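Long-range contact in cyclic nucleotide-gated potassium channel mll3241 (Mesorhizobium loti, PDB 4MUV), which forms a potassium channel activated by cyclic AMP, of which this chain is the cytoplasmic cyclic nucleotide-binding domain, here a mutant with inverted ligand selectivity and cyclic GMP bound: residues A18-F23 against F61-S66. The protein carries 3 engineered substitutions. Residues are numbered along the deposited sequence; the frame is centred on the assembly and turned at random.
Sequences AAVPLF and FVVEGS
Phe-61 projects from strand 58-64 into a hollow made by Val-20, Leu-22 and Phe-23 of the loop between helices 13-17 and 28-37, a worked example of how the helical part of a cyclic nucleotide-binding domain sits on its beta roll. No hydrogen bond crosses the contact, so shape does the fitting. The two phenylalanines meet edge-to-face, their planes inclined at 52°. Phe-23 CZ stands 3.4 Å from Phe-61 CZ, over one face of the Phe-61 ring but displaced toward its rim. Leu-22 CD2 sits at the edge of that ring, near its plane, 4.0 Å from Phe-61 CE2, and the same leucine also reaches Phe-128 on helix 122-139. Were Phe-61 replaced by an alanine, the edge of Phe-23 would probably lose the face it meets, and a gap is likely to open between strand and loop. Val-20 is the forked bump of the loop. With CG1 anti to the backbone N (chi1 -177°), that methyl lies over one face of the Phe-23 ring, offset toward its rim, and comes within 3.8 Å of Phe-61 CD2. Ala-19 CB adds a looser touch, 4.2 Å from Val-63 CG1, where the strand bulges opposite Ser-105. The second prong of the fork, Val-20 CG2, rests 3.6 Å from Val-63 CG1.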
# COMPACT_ATOMS: atom_id res chain seq x y z
N ALA A 18 1.77 -3.49 13.25
CA ALA A 18 0.64 -3.56 14.18
C ALA A 18 -0.45 -2.54 13.81
O ALA A 18 -1.59 -2.69 14.20
CB ALA A 18 1.12 -3.32 15.61
N ALA A 19 -0.10 -1.52 13.02
CA ALA A 19 -1.05 -0.50 12.57
C ALA A 19 -1.82 -0.88 11.28
O ALA A 19 -2.55 -0.05 10.73
CB ALA A 19 -0.32 0.82 12.36
N VAL A 20 -1.69 -2.10 10.81
CA VAL A 20 -2.36 -2.54 9.58
C VAL A 20 -3.40 -3.60 9.89
O VAL A 20 -3.08 -4.77 9.97
CB VAL A 20 -1.34 -3.11 8.55
CG1 VAL A 20 -2.05 -3.49 7.23
CG2 VAL A 20 -0.25 -2.09 8.27
N PRO A 21 -4.68 -3.18 10.01
CA PRO A 21 -5.71 -4.15 10.38
C PRO A 21 -5.82 -5.31 9.42
O PRO A 21 -6.14 -6.42 9.84
CB PRO A 21 -7.00 -3.32 10.32
CG PRO A 21 -6.57 -1.95 10.59
CD PRO A 21 -5.23 -1.82 9.92
N LEU A 22 -5.57 -5.06 8.15
CA LEU A 22 -5.68 -6.10 7.15
C LEU A 22 -4.88 -7.34 7.54
O LEU A 22 -5.29 -8.46 7.26
CB LEU A 22 -5.21 -5.59 5.78
CG LEU A 22 -5.48 -6.51 4.59
CD1 LEU A 22 -6.99 -6.67 4.37
CD2 LEU A 22 -4.83 -5.93 3.33
N PHE A 23 -3.74 -7.12 8.19
CA PHE A 23 -2.80 -8.22 8.45
C PHE A 23 -3.05 -8.92 9.76
O PHE A 23 -2.42 -9.93 10.04
CB PHE A 23 -1.37 -7.71 8.39
CG PHE A 23 -0.92 -7.25 7.01
CD1 PHE A 23 -1.55 -7.69 5.85
CD2 PHE A 23 0.13 -6.37 6.89
CE1 PHE A 23 -1.14 -7.26 4.59
CE2 PHE A 23 0.56 -5.92 5.64
CZ PHE A 23 -0.07 -6.37 4.48
N PHE A 61 0.93 0.56 2.43
CA PHE A 61 0.09 0.56 3.63
C PHE A 61 0.47 1.78 4.44
O PHE A 61 1.63 1.97 4.79
CB PHE A 61 0.31 -0.73 4.42
CG PHE A 61 -0.06 -1.93 3.62
CD1 PHE A 61 0.85 -2.51 2.77
CD2 PHE A 61 -1.35 -2.43 3.67
CE1 PHE A 61 0.48 -3.59 2.01
CE2 PHE A 61 -1.72 -3.49 2.88
CZ PHE A 61 -0.80 -4.08 2.05
N VAL A 62 -0.51 2.63 4.74
CA VAL A 62 -0.25 3.82 5.54
C VAL A 62 -0.17 3.43 7.01
O VAL A 62 -1.07 2.76 7.54
CB VAL A 62 -1.35 4.88 5.37
CG1 VAL A 62 -1.05 6.12 6.18
CG2 VAL A 62 -1.53 5.25 3.91
N VAL A 63 0.91 3.82 7.69
CA VAL A 63 1.10 3.42 9.08
C VAL A 63 1.28 4.58 10.04
O VAL A 63 1.07 4.37 11.22
CB VAL A 63 2.19 2.29 9.21
CG1 VAL A 63 1.69 0.97 8.63
CG2 VAL A 63 3.48 2.67 8.56
N GLU A 64 1.65 5.76 9.55
CA GLU A 64 1.72 6.99 10.35
C GLU A 64 1.46 8.16 9.40
O GLU A 64 1.95 8.15 8.27
CB GLU A 64 3.12 7.21 10.99
CG GLU A 64 3.66 6.05 11.84
CD GLU A 64 5.08 6.30 12.36
OE1 GLU A 64 5.92 6.86 11.62
OE2 GLU A 64 5.36 5.91 13.49
N GLY A 65 0.70 9.16 9.83
CA GLY A 65 0.41 10.28 8.95
C GLY A 65 -0.65 9.95 7.93
O GLY A 65 -1.36 8.98 8.05
N SER A 66 -0.77 10.79 6.91
CA SER A 66 -1.80 10.62 5.91
C SER A 66 -1.36 11.00 4.50
O SER A 66 -0.41 11.78 4.31
CB SER A 66 -3.05 11.42 6.29
OG SER A 66 -2.76 12.80 6.32